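Local structure of azurocidin (Homo sapiens, 1A7S) at residues L179-S190 with P200-L208; R8-A16 with T102-L110. The protein kills Gram-negative bacteria, attracts monocytes and fibroblasts, and binds heparin and probably lipopolysaccharide as a neutrophil-granule homologue of the serine proteases. All blocks are in the same frame, centred on the assembly; numbering follows the deposited sequence. Where two conformers were deposited one is given.

Read from the N terminus, the chain first lays down R8-A16, a turn-rich lead into strand 15-20 of the six-stranded barrel. Interaction 2 closes much later, after strands of that barrel have been built, when T102-L110, part of the connection from strand 91-95 to strand 122-127, comes back alongside. Interaction 1 opens only afterwards, on the second sheet, and closes a short loop: strand 184-192 turns back through residues 201-205 as a hairpin. The two contacts therefore follow in series, neither nested nor crossed. They nevertheless touch, for L108 packs on A185, and P109 O probably accepts a hydrogen bond from A185 N, tying the interdomain connection to the second sheet.

Interaction 1. Residues L179-S190 with P200-L208; sequences LVCEGLAHGVAS and PDFFTRVAL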
ATOM      1  N   LEU A 179      -1.323  -3.857  -3.692  1.00  7.15           N
ATOM      2  CA  LEU A 179      -1.871  -4.519  -4.903  1.00  7.14           C
ATOM      3  C   LEU A 179      -2.477  -5.842  -4.400  1.00  6.59           C
ATOM      4  O   LEU A 179      -1.741  -6.644  -3.813  1.00  8.05           O
ATOM      5  CB  LEU A 179      -0.717  -4.819  -5.900  1.00  7.53           C
ATOM      6  CG  LEU A 179      -1.196  -5.613  -7.140  1.00  8.34           C
ATOM      7  CD1 LEU A 179      -2.041  -4.724  -8.024  1.00  8.71           C
ATOM      8  CD2 LEU A 179       0.020  -6.146  -7.902  1.00  9.07           C
ATOM      9  N   VAL A 180      -3.791  -6.041  -4.626  1.00  7.20           N
ATOM     10  CA  VAL A 180      -4.469  -7.210  -4.173  1.00  7.31           C
ATOM     11  C   VAL A 180      -4.837  -8.089  -5.374  1.00  7.54           C
ATOM     12  O   VAL A 180      -5.530  -7.639  -6.256  1.00  8.78           O
ATOM     13  CB  VAL A 180      -5.744  -6.876  -3.377  1.00  8.72           C
ATOM     14  CG1 VAL A 180      -6.424  -8.121  -2.956  1.00 10.53           C
ATOM     15  CG2 VAL A 180      -5.327  -6.021  -2.151  1.00 10.70           C
ATOM     16  N   CYS A 181      -4.344  -9.301  -5.340  1.00  8.07           N
ATOM     17  CA  CYS A 181      -4.645 -10.282  -6.392  1.00  8.58           C
ATOM     18  C   CYS A 181      -5.051 -11.566  -5.669  1.00  9.41           C
ATOM     19  O   CYS A 181      -4.346 -12.010  -4.779  1.00  9.70           O
ATOM     20  CB  CYS A 181      -3.425 -10.568  -7.295  1.00 10.55           C
ATOM     21  SG  CYS A 181      -2.457  -9.181  -7.834  1.00 10.06           S
ATOM     22  N   GLU A 182      -6.174 -12.167  -6.066  1.00 11.19           N
ATOM     23  CA  GLU A 182      -6.596 -13.426  -5.532  1.00 14.20           C
ATOM     24  C   GLU A 182      -6.646 -13.421  -3.979  1.00 13.14           C
ATOM     25  O   GLU A 182      -6.253 -14.333  -3.308  1.00 14.51           O
ATOM     26  CB  GLU A 182      -5.701 -14.587  -5.998  1.00 19.19           C
ATOM     27  CG  GLU A 182      -5.459 -14.666  -7.487  1.00 23.54           C
ATOM     28  CD  GLU A 182      -4.484 -15.661  -8.043  1.00 27.17           C
ATOM     29  OE1 GLU A 182      -3.363 -15.919  -7.560  1.00 30.11           O
ATOM     30  OE2 GLU A 182      -4.826 -16.130  -9.138  1.00 33.28           O
ATOM     31  N   GLY A 183      -7.105 -12.268  -3.492  1.00 12.48           N
ATOM     32  CA  GLY A 183      -7.334 -12.020  -2.071  1.00 13.43           C
ATOM     33  C   GLY A 183      -6.116 -11.732  -1.255  1.00 10.88           C
ATOM     34  O   GLY A 183      -6.243 -11.554  -0.032  1.00 13.01           O
ATOM     35  N   LEU A 184      -4.928 -11.645  -1.855  1.00  8.63           N
ATOM     36  CA  LEU A 184      -3.682 -11.483  -1.139  1.00  8.06           C
ATOM     37  C   LEU A 184      -2.941 -10.200  -1.537  1.00  7.79           C
ATOM     38  O   LEU A 184      -3.036  -9.746  -2.685  1.00  8.05           O
ATOM     39  CB  LEU A 184      -2.743 -12.650  -1.410  1.00  8.01           C
ATOM     40  CG  LEU A 184      -3.259 -14.050  -1.074  1.00  8.18           C
ATOM     41  CD1 LEU A 184      -2.237 -15.099  -1.441  1.00 10.63           C
ATOM     42  CD2 LEU A 184      -3.625 -14.151   0.407  1.00  9.80           C
ATOM     43  N   ALA A 185      -2.150  -9.702  -0.595  1.00  7.91           N
ATOM     44  CA  ALA A 185      -1.270  -8.515  -0.856  1.00  7.27           C
ATOM     45  C   ALA A 185      -0.020  -8.929  -1.577  1.00  6.84           C
ATOM     46  O   ALA A 185       1.021  -9.242  -1.020  1.00  7.62           O
ATOM     47  CB  ALA A 185      -0.906  -7.894   0.500  1.00  8.98           C
ATOM     48  N   HIS A 186      -0.089  -8.970  -2.929  1.00  7.42           N
ATOM     49  CA  HIS A 186       1.070  -9.382  -3.739  1.00  6.89           C
ATOM     50  C   HIS A 186       1.981  -8.228  -4.039  1.00  7.09           C
ATOM     51  O   HIS A 186       3.116  -8.480  -4.450  1.00  7.10           O
ATOM     52  CB  HIS A 186       0.546 -10.014  -5.053  1.00  7.87           C
ATOM     53  CG  HIS A 186       0.278 -11.464  -4.947  1.00  9.08           C
ATOM     54  ND1 HIS A 186       1.314 -12.356  -4.868  1.00 11.10           N
ATOM     55  CD2 HIS A 186      -0.909 -12.152  -4.790  1.00 11.08           C
ATOM     56  CE1 HIS A 186       0.752 -13.586  -4.761  1.00 13.54           C
ATOM     57  NE2 HIS A 186      -0.570 -13.455  -4.707  1.00 13.81           N
ATOM     58  N   GLY A 187       1.572  -6.979  -3.845  1.00  6.82           N
ATOM     59  CA  GLY A 187       2.409  -5.881  -4.118  1.00  7.03           C
ATOM     60  C   GLY A 187       2.185  -4.711  -3.146  1.00  6.71           C
ATOM     61  O   GLY A 187       1.169  -4.601  -2.534  1.00  7.44           O
ATOM     62  N   VAL A 188       3.215  -3.868  -3.093  1.00  6.86           N
ATOM     63  CA  VAL A 188       3.190  -2.598  -2.387  1.00  7.00           C
ATOM     64  C   VAL A 188       3.551  -1.507  -3.419  1.00  6.79           C
ATOM     65  O   VAL A 188       4.602  -1.598  -4.035  1.00  7.63           O
ATOM     66  CB  VAL A 188       4.195  -2.560  -1.227  1.00  7.73           C
ATOM     67  CG1 VAL A 188       4.288  -1.160  -0.637  1.00  8.57           C
ATOM     68  CG2 VAL A 188       3.766  -3.551  -0.134  1.00  9.84           C
ATOM     69  N   ALA A 189       2.660  -0.527  -3.630  1.00  6.92           N
ATOM     70  CA  ALA A 189       2.917   0.447  -4.680  1.00  7.00           C
ATOM     71  C   ALA A 189       4.212   1.189  -4.460  1.00  7.49           C
ATOM     72  O   ALA A 189       4.476   1.735  -3.372  1.00  7.87           O
ATOM     73  CB  ALA A 189       1.736   1.421  -4.793  1.00  7.99           C
ATOM     74  N   SER A 190       5.063   1.201  -5.479  1.00  7.44           N
ATOM     75  CA  SER A 190       6.381   1.781  -5.387  1.00  8.08           C
ATOM     76  C   SER A 190       6.593   2.945  -6.302  1.00  8.01           C
ATOM     77  O   SER A 190       6.864   4.069  -5.843  1.00  9.49           O
ATOM     78  CB  SER A 190       7.463   0.759  -5.502  1.00  9.38           C
ATOM     79  OG  SER A 190       8.755   1.198  -5.467  0.50  3.86           O
ATOM     80  N   PRO A 200       4.096   0.597 -17.168  1.00 12.40           N
ATOM     81  CA  PRO A 200       3.456  -0.160 -16.110  1.00 10.90           C
ATOM     82  C   PRO A 200       3.618   0.536 -14.735  1.00  9.95           C
ATOM     83  O   PRO A 200       4.449   1.388 -14.568  1.00 11.32           O
ATOM     84  CB  PRO A 200       4.255  -1.463 -16.115  1.00 15.19           C
ATOM     85  CG  PRO A 200       5.534  -1.143 -16.692  1.00 20.25           C
ATOM     86  CD  PRO A 200       5.364   0.034 -17.601  1.00 17.03           C
ATOM     87  N   ASP A 201       2.826   0.085 -13.800  1.00  9.64           N
ATOM     88  CA  ASP A 201       3.022   0.438 -12.377  1.00  8.46           C
ATOM     89  C   ASP A 201       3.946  -0.641 -11.791  1.00  8.09           C
ATOM     90  O   ASP A 201       3.773  -1.824 -12.072  1.00  9.60           O
ATOM     91  CB  ASP A 201       1.686   0.427 -11.646  1.00  9.92           C
ATOM     92  CG  ASP A 201       0.871   1.687 -11.948  1.00 11.11           C
ATOM     93  OD1 ASP A 201       1.495   2.675 -12.404  1.00 13.87           O
ATOM     94  OD2 ASP A 201      -0.321   1.668 -11.564  1.00 11.88           O
ATOM     95  N   PHE A 202       4.875  -0.186 -10.939  1.00  7.47           N
ATOM     96  CA  PHE A 202       5.768  -1.091 -10.268  1.00  7.70           C
ATOM     97  C   PHE A 202       5.401  -1.185  -8.780  1.00  7.55           C
ATOM     98  O   PHE A 202       5.421  -0.177  -8.071  1.00  8.00           O
ATOM     99  CB  PHE A 202       7.231  -0.571 -10.387  1.00  8.86           C
ATOM    100  CG  PHE A 202       7.788  -0.716 -11.761  1.00 10.68           C
ATOM    101  CD1 PHE A 202       7.364   0.120 -12.779  1.00 14.51           C
ATOM    102  CD2 PHE A 202       8.718  -1.684 -12.066  1.00 10.45           C
ATOM    103  CE1 PHE A 202       7.901   0.067 -14.024  1.00 17.42           C
ATOM    104  CE2 PHE A 202       9.280  -1.757 -13.305  1.00 12.61           C
ATOM    105  CZ  PHE A 202       8.876  -0.925 -14.307  1.00 15.72           C
ATOM    106  N   PHE A 203       5.166  -2.430  -8.344  1.00  7.89           N
ATOM    107  CA  PHE A 203       4.871  -2.745  -6.970  1.00  7.44           C
ATOM    108  C   PHE A 203       5.977  -3.640  -6.419  1.00  7.50           C
ATOM    109  O   PHE A 203       6.473  -4.524  -7.111  1.00  9.23           O
ATOM    110  CB  PHE A 203       3.529  -3.547  -6.887  1.00  8.00           C
ATOM    111  CG  PHE A 203       2.334  -2.755  -7.306  1.00  7.82           C
ATOM    112  CD1 PHE A 203       1.936  -2.665  -8.596  1.00  8.52           C
ATOM    113  CD2 PHE A 203       1.558  -2.138  -6.342  1.00  7.98           C
ATOM    114  CE1 PHE A 203       0.850  -1.949  -9.008  1.00 10.01           C
ATOM    115  CE2 PHE A 203       0.423  -1.428  -6.703  1.00  9.62           C
ATOM    116  CZ  PHE A 203       0.099  -1.288  -8.039  1.00  9.51           C
ATOM    117  N   THR A 204       6.381  -3.418  -5.196  1.00  7.89           N
ATOM    118  CA  THR A 204       7.329  -4.346  -4.544  1.00  7.81           C
ATOM    119  C   THR A 204       6.709  -5.705  -4.474  1.00  7.39           C
ATOM    120  O   THR A 204       5.528  -5.829  -4.117  1.00  8.03           O
ATOM    121  CB  THR A 204       7.606  -3.800  -3.126  1.00  9.99           C
ATOM    122  OG1 THR A 204       8.000  -2.459  -3.312  1.00 12.65           O
ATOM    123  CG2 THR A 204       8.673  -4.663  -2.410  1.00 11.93           C
ATOM    124  N   ARG A 205       7.452  -6.739  -4.845  1.00  7.29           N
ATOM    125  CA  ARG A 205       6.956  -8.099  -4.861  1.00  7.67           C
ATOM    126  C   ARG A 205       6.951  -8.673  -3.446  1.00  7.11           C
ATOM    127  O   ARG A 205       7.946  -9.178  -2.961  1.00  8.58           O
ATOM    128  CB  ARG A 205       7.801  -8.934  -5.806  1.00  8.95           C
ATOM    129  CG  ARG A 205       7.234 -10.356  -6.005  1.00 11.08           C
ATOM    130  CD  ARG A 205       8.095 -11.202  -7.006  1.00 16.12           C
ATOM    131  NE  ARG A 205       7.849 -10.704  -8.375  1.00 15.76           N
ATOM    132  CZ  ARG A 205       6.961 -11.196  -9.229  1.00 15.97           C
ATOM    133  NH1 ARG A 205       6.039 -12.090  -8.799  1.00 21.56           N
ATOM    134  NH2 ARG A 205       6.916 -10.789 -10.458  1.00 18.20           N
ATOM    135  N   VAL A 206       5.817  -8.598  -2.799  1.00  7.32           N
ATOM    136  CA  VAL A 206       5.643  -8.954  -1.398  1.00  7.66           C
ATOM    137  C   VAL A 206       6.107 -10.359  -1.104  1.00  7.22           C
ATOM    138  O   VAL A 206       6.727 -10.626  -0.058  1.00  7.98           O
ATOM    139  CB  VAL A 206       4.231  -8.708  -0.917  1.00  7.30           C
ATOM    140  CG1 VAL A 206       4.007  -9.203   0.517  1.00  8.20           C
ATOM    141  CG2 VAL A 206       3.876  -7.227  -0.944  1.00  8.17           C
ATOM    142  N   ALA A 207       5.809 -11.289  -1.987  1.00  7.56           N
ATOM    143  CA  ALA A 207       6.131 -12.684  -1.728  1.00  8.02           C
ATOM    144  C   ALA A 207       7.623 -12.950  -1.552  1.00  7.56           C
ATOM    145  O   ALA A 207       8.005 -13.951  -0.951  1.00  8.62           O
ATOM    146  CB  ALA A 207       5.565 -13.583  -2.801  1.00  8.74           C
ATOM    147  N   LEU A 208       8.460 -12.062  -2.054  1.00  8.07           N
ATOM    148  CA  LEU A 208       9.916 -12.239  -1.847  1.00  8.39           C
ATOM    149  C   LEU A 208      10.303 -12.009  -0.405  1.00  8.07           C
ATOM    150  O   LEU A 208      11.405 -12.383  -0.005  1.00 10.11           O
ATOM    151  CB  LEU A 208      10.684 -11.261  -2.720  1.00 10.42           C
ATOM    152  CG  LEU A 208      10.627 -11.445  -4.215  1.00 12.56           C
ATOM    153  CD1 LEU A 208      11.401 -10.330  -4.905  1.00 15.08           C
ATOM    154  CD2 LEU A 208      11.130 -12.842  -4.551  1.00 20.31           C
TER
HETATM  155  O   HOH W   1       4.082 -11.058  -4.404  1.00 11.83           O
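With CG set anti to its carbonyl carbon and beside the backbone N (chi1 -66°), F203 lays its ring beneath L179, whose own CG is anti to the backbone N (chi1 175°). The two side chains cross at about a right angle. L179 CB sits over one ring face, offset toward the rim, in a CH-pi contact 3.8 Å from the F203 ring centroid, while A189 CB touches F203 CE2 at 3.7 Å. F203 CB lies 3.8 Å from G187 CA, on the side where a side chain at that position would point. V188 and T204 turn to the other side of the sheet, where V188 CG2 meets V206 CG2 at 3.8 Å and T204 OG1 is hydrogen-bonded to D89 O. This is an antiparallel hairpin of the second sheet of the chymotrypsin-type fold. Strand 184-192 pairs on its other edge with strand 178-181, where H186 and G187 both face L179 in a classic bulge. T204 N donates to V188 O at 2.8 Å, and S190 N reaches F202 O in its carbonyl plane. Further along the chain, V206 N donates to H186 O from above the carbonyl plane, 51° out of it. A water donates to H186 O at 2.8 Å, accepts from A207 N and meets H186 ND1. H186 O is thus gripped twice, whereas A185 O, buried against V206 CB at 3.3 Å, has no polar partner in the model, which probably carries an energetic cost.

Interaction 2. Residues R8-A16 with T102-L110; sequences RPRQFPFLA and TSSVTILPL
F14 and L108 form the close-packed end of this contact, with the leucine spread across one face of the phenyl ring. L108 CD1 stands over the ring centre, 4.0 Å from the F14 centroid and 12° off its normal, while F12 C covers the opposite face. CG of F14 takes the crowded position between backbone N and carbonyl carbon (chi1 50°), which stands the ring up against L108; nearer the backbones, F14 CB and L108 CB meet at 3.8 Å. P178 touches both side chains, so strand 178-181 of the second sheet backs the pair. Next along, P13 CG abuts T106 OG1 at 3.3 Å, and T106 N donates to P13 O at 3.1 Å from well above the carbonyl plane, 65° out of it. In this two-barrel trypsin-like fold the link between the barrels thus lies along the entry to strand 15-20, a pairing of irregular chains in which a single backbone hydrogen bond joins the two segments. An ST turn, T102 OG1 accepting from S104 N, shapes the outer end. There the contact becomes looser and more exposed: R10, its chain bent at chi3, lays CD 3.5 Å from S103 O; in one of two conformers, S104 OG is about as near to R10 CD and is hydrogen-bonded to S67 OG. S103 O lies near the plane of the guanidinium at its edge, but NE of R10 stays 4.0 Å from S103 O.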
ATOM      1  N   ARG A   8     -16.731   2.381  -2.181  1.00  9.39           N
ATOM      2  CA  ARG A   8     -17.758   2.469  -1.187  1.00  9.73           C
ATOM      3  C   ARG A   8     -17.160   2.328   0.204  1.00  8.34           C
ATOM      4  O   ARG A   8     -16.077   1.789   0.386  1.00  8.14           O
ATOM      5  CB  ARG A   8     -18.768   1.328  -1.439  1.00 13.20           C
ATOM      6  CG  ARG A   8     -19.511   1.683  -2.779  1.00 20.35           C
ATOM      7  CD  ARG A   8     -20.426   0.697  -3.249  1.00 19.84           C
ATOM      8  NE  ARG A   8     -21.655   0.610  -2.422  1.00 19.27           N
ATOM      9  CZ  ARG A   8     -22.699  -0.063  -2.803  1.00 18.61           C
ATOM     10  NH1 ARG A   8     -22.770  -0.607  -4.019  1.00 25.16           N
ATOM     11  NH2 ARG A   8     -23.639  -0.304  -1.922  1.00 20.63           N
ATOM     12  N   PRO A   9     -17.896   2.819   1.235  1.00  7.96           N
ATOM     13  CA  PRO A   9     -17.375   2.661   2.588  1.00  8.18           C
ATOM     14  C   PRO A   9     -17.130   1.176   2.876  1.00  7.68           C
ATOM     15  O   PRO A   9     -17.943   0.331   2.559  1.00  8.72           O
ATOM     16  CB  PRO A   9     -18.477   3.238   3.462  1.00  8.63           C
ATOM     17  CG  PRO A   9     -19.137   4.255   2.598  1.00  9.30           C
ATOM     18  CD  PRO A   9     -19.113   3.632   1.199  1.00  9.01           C
ATOM     19  N   ARG A  10     -16.016   0.860   3.446  1.00  7.83           N
ATOM     20  CA  ARG A  10     -15.580  -0.458   3.905  1.00  7.94           C
ATOM     21  C   ARG A  10     -15.288  -1.366   2.758  1.00  7.89           C
ATOM     22  O   ARG A  10     -15.074  -2.571   3.010  1.00  9.14           O
ATOM     23  CB  ARG A  10     -16.609  -1.078   4.871  1.00  8.76           C
ATOM     24  CG  ARG A  10     -17.178  -0.139   5.890  1.00  8.93           C
ATOM     25  CD  ARG A  10     -17.997  -0.846   6.932  1.00  9.95           C
ATOM     26  NE  ARG A  10     -19.058  -1.686   6.409  1.00 10.17           N
ATOM     27  CZ  ARG A  10     -20.298  -1.267   6.055  1.00  9.69           C
ATOM     28  NH1 ARG A  10     -20.639  -0.004   6.183  1.00 10.38           N
ATOM     29  NH2 ARG A  10     -21.177  -2.149   5.644  1.00 12.45           N
ATOM     30  N   GLN A  11     -15.204  -0.867   1.523  1.00  8.35           N
ATOM     31  CA  GLN A  11     -14.911  -1.779   0.403  1.00  8.49           C
ATOM     32  C   GLN A  11     -13.475  -2.324   0.535  1.00  8.65           C
ATOM     33  O   GLN A  11     -13.257  -3.470   0.127  1.00  9.80           O
ATOM     34  CB  GLN A  11     -15.049  -1.028  -0.917  1.00 10.07           C
ATOM     35  CG  GLN A  11     -14.900  -1.932  -2.132  1.00 10.34           C
ATOM     36  CD  GLN A  11     -15.217  -1.233  -3.422  1.00 11.53           C
ATOM     37  OE1 GLN A  11     -15.748  -0.080  -3.448  1.00 11.93           O
ATOM     38  NE2 GLN A  11     -14.829  -1.801  -4.551  1.00 13.29           N
ATOM     39  N   PHE A  12     -12.552  -1.518   1.039  1.00  8.84           N
ATOM     40  CA  PHE A  12     -11.163  -1.911   1.268  1.00  8.09           C
ATOM     41  C   PHE A  12     -10.768  -1.650   2.697  1.00  8.11           C
ATOM     42  O   PHE A  12     -10.040  -0.701   3.042  1.00  8.80           O
ATOM     43  CB  PHE A  12     -10.248  -1.111   0.313  1.00  9.26           C
ATOM     44  CG  PHE A  12     -10.662  -1.324  -1.134  1.00  8.79           C
ATOM     45  CD1 PHE A  12     -10.330  -2.435  -1.834  1.00 10.50           C
ATOM     46  CD2 PHE A  12     -11.395  -0.373  -1.821  1.00  9.38           C
ATOM     47  CE1 PHE A  12     -10.651  -2.608  -3.149  1.00 11.02           C
ATOM     48  CE2 PHE A  12     -11.746  -0.498  -3.102  1.00  9.87           C
ATOM     49  CZ  PHE A  12     -11.409  -1.642  -3.806  1.00 10.94           C
ATOM     50  N   PRO A  13     -11.291  -2.497   3.615  1.00  8.20           N
ATOM     51  CA  PRO A  13     -11.207  -2.153   5.052  1.00  8.07           C
ATOM     52  C   PRO A  13      -9.830  -2.370   5.694  1.00  7.50           C
ATOM     53  O   PRO A  13      -9.633  -1.994   6.853  1.00  8.34           O
ATOM     54  CB  PRO A  13     -12.286  -3.005   5.671  1.00 10.30           C
ATOM     55  CG  PRO A  13     -12.453  -4.175   4.778  1.00 11.14           C
ATOM     56  CD  PRO A  13     -12.104  -3.718   3.395  1.00  8.56           C
ATOM     57  N   PHE A  14      -8.874  -2.879   4.960  1.00  7.44           N
ATOM     58  CA  PHE A  14      -7.508  -3.019   5.362  1.00  7.20           C
ATOM     59  C   PHE A  14      -6.675  -1.797   5.064  1.00  6.44           C
ATOM     60  O   PHE A  14      -5.496  -1.753   5.408  1.00  7.91           O
ATOM     61  CB  PHE A  14      -6.879  -4.280   4.741  1.00  8.62           C
ATOM     62  CG  PHE A  14      -7.137  -4.330   3.252  1.00  8.59           C
ATOM     63  CD1 PHE A  14      -6.438  -3.556   2.384  1.00  8.78           C
ATOM     64  CD2 PHE A  14      -8.182  -5.141   2.736  1.00  9.34           C
ATOM     65  CE1 PHE A  14      -6.729  -3.507   1.020  1.00 10.10           C
ATOM     66  CE2 PHE A  14      -8.465  -5.087   1.387  1.00 10.05           C
ATOM     67  CZ  PHE A  14      -7.783  -4.279   0.540  1.00 10.10           C
ATOM     68  N   LEU A  15      -7.208  -0.826   4.329  1.00  6.56           N
ATOM     69  CA  LEU A  15      -6.431   0.262   3.844  1.00  6.97           C
ATOM     70  C   LEU A  15      -6.013   1.238   4.960  1.00  7.70           C
ATOM     71  O   LEU A  15      -6.868   1.584   5.804  1.00 10.01           O
ATOM     72  CB  LEU A  15      -7.144   1.084   2.798  1.00  9.23           C
ATOM     73  CG  LEU A  15      -7.209   0.654   1.423  1.00 13.05           C
ATOM     74  CD1 LEU A  15      -7.881   1.749   0.582  1.00 14.47           C
ATOM     75  CD2 LEU A  15      -5.869   0.244   0.785  1.00 11.61           C
ATOM     76  N   ALA A  16      -4.797   1.696   4.871  1.00  7.37           N
ATOM     77  CA  ALA A  16      -4.310   2.739   5.765  1.00  7.41           C
ATOM     78  C   ALA A  16      -4.050   4.013   4.995  1.00  7.08           C
ATOM     79  O   ALA A  16      -3.628   3.977   3.852  1.00  8.17           O
ATOM     80  CB  ALA A  16      -2.966   2.262   6.359  1.00  8.47           C
ATOM     81  N   THR A 102     -12.813  -4.560  13.199  1.00 11.86           N
ATOM     82  CA  THR A 102     -14.180  -4.115  13.124  1.00 11.86           C
ATOM     83  C   THR A 102     -14.640  -4.248  11.683  1.00 12.34           C
ATOM     84  O   THR A 102     -13.889  -4.612  10.812  1.00 12.26           O
ATOM     85  CB  THR A 102     -14.311  -2.632  13.551  1.00 13.26           C
ATOM     86  OG1 THR A 102     -13.625  -1.862  12.547  1.00 12.00           O
ATOM     87  CG2 THR A 102     -13.610  -2.362  14.863  1.00 15.00           C
ATOM     88  N   SER A 103     -15.912  -3.865  11.462  1.00 13.40           N
ATOM     89  CA  SER A 103     -16.381  -3.932  10.060  1.00 13.88           C
ATOM     90  C   SER A 103     -15.618  -2.951   9.186  1.00 10.95           C
ATOM     91  O   SER A 103     -15.605  -3.124   7.944  1.00 12.61           O
ATOM     92  CB  SER A 103     -17.893  -3.628  10.097  1.00 16.12           C
ATOM     93  OG  SER A 103     -18.104  -2.337  10.624  1.00 18.33           O
ATOM     94  N   SER A 104     -14.948  -1.953   9.761  1.00 10.39           N
ATOM     95  CA  SER A 104     -14.209  -0.978   8.893  1.00  9.99           C
ATOM     96  C   SER A 104     -12.690  -1.163   8.932  1.00  8.20           C
ATOM     97  O   SER A 104     -12.027  -0.421   8.228  1.00  8.53           O
ATOM     98  CB  SER A 104     -14.520   0.461   9.386  1.00 10.76           C
ATOM     99  OG  SER A 104     -15.863   0.773   9.237  0.50 15.40           O
ATOM    100  N   VAL A 105     -12.214  -2.085   9.752  1.00  8.36           N
ATOM    101  CA  VAL A 105     -10.760  -2.303   9.916  1.00  8.40           C
ATOM    102  C   VAL A 105     -10.525  -3.822   9.957  1.00  9.28           C
ATOM    103  O   VAL A 105     -10.916  -4.526  10.902  1.00 10.19           O
ATOM    104  CB  VAL A 105     -10.237  -1.643  11.173  1.00  9.10           C
ATOM    105  CG1 VAL A 105      -8.752  -1.984  11.384  1.00 10.23           C
ATOM    106  CG2 VAL A 105     -10.404  -0.116  11.138  1.00 10.81           C
ATOM    107  N   THR A 106      -9.841  -4.312   8.920  1.00  8.44           N
ATOM    108  CA  THR A 106      -9.530  -5.723   8.808  1.00  8.42           C
ATOM    109  C   THR A 106      -8.067  -5.883   8.353  1.00  7.36           C
ATOM    110  O   THR A 106      -7.424  -4.935   7.917  1.00  9.06           O
ATOM    111  CB  THR A 106     -10.414  -6.376   7.660  1.00 10.32           C
ATOM    112  OG1 THR A 106     -10.026  -5.756   6.429  1.00 11.78           O
ATOM    113  CG2 THR A 106     -11.853  -6.272   7.936  1.00 12.94           C
ATOM    114  N   ILE A 107      -7.583  -7.102   8.503  1.00  7.71           N
ATOM    115  CA  ILE A 107      -6.223  -7.460   8.135  1.00  6.79           C
ATOM    116  C   ILE A 107      -6.251  -8.048   6.721  1.00  7.75           C
ATOM    117  O   ILE A 107      -7.034  -8.926   6.375  1.00 10.59           O
ATOM    118  CB  ILE A 107      -5.643  -8.471   9.137  1.00  7.52           C
ATOM    119  CG1 ILE A 107      -5.452  -7.807  10.509  1.00 10.01           C
ATOM    120  CG2 ILE A 107      -4.403  -9.167   8.626  1.00  9.17           C
ATOM    121  CD1 ILE A 107      -5.202  -8.828  11.641  1.00 10.25           C
ATOM    122  N   LEU A 108      -5.283  -7.618   5.913  1.00  6.80           N
ATOM    123  CA  LEU A 108      -5.096  -8.119   4.555  1.00  6.87           C
ATOM    124  C   LEU A 108      -4.061  -9.270   4.596  1.00  6.61           C
ATOM    125  O   LEU A 108      -2.947  -9.047   5.034  1.00  7.61           O
ATOM    126  CB  LEU A 108      -4.506  -6.993   3.686  1.00  7.28           C
ATOM    127  CG  LEU A 108      -4.249  -7.329   2.220  1.00  7.75           C
ATOM    128  CD1 LEU A 108      -5.506  -7.746   1.514  1.00  9.96           C
ATOM    129  CD2 LEU A 108      -3.631  -6.129   1.519  1.00  8.82           C
ATOM    130  N   PRO A 109      -4.436 -10.453   4.137  1.00  7.03           N
ATOM    131  CA  PRO A 109      -3.507 -11.590   4.170  1.00  7.52           C
ATOM    132  C   PRO A 109      -2.424 -11.504   3.110  1.00  6.36           C
ATOM    133  O   PRO A 109      -2.571 -10.838   2.082  1.00  6.98           O
ATOM    134  CB  PRO A 109      -4.426 -12.816   3.873  1.00  9.01           C
ATOM    135  CG  PRO A 109      -5.656 -12.284   3.309  1.00 16.24           C
ATOM    136  CD  PRO A 109      -5.794 -10.855   3.735  1.00  8.78           C
ATOM    137  N   LEU A 110      -1.333 -12.197   3.394  1.00  6.97           N
ATOM    138  CA  LEU A 110      -0.131 -12.165   2.585  1.00  7.01           C
ATOM    139  C   LEU A 110       0.066 -13.462   1.819  1.00  6.96           C
ATOM    140  O   LEU A 110      -0.311 -14.525   2.281  1.00  7.61           O
ATOM    141  CB  LEU A 110       1.100 -11.981   3.503  1.00  8.24           C
ATOM    142  CG  LEU A 110       1.120 -10.752   4.387  1.00  8.57           C
ATOM    143  CD1 LEU A 110       2.256 -10.840   5.401  1.00 13.59           C
ATOM    144  CD2 LEU A 110       1.342  -9.486   3.518  1.00 13.63           C
TER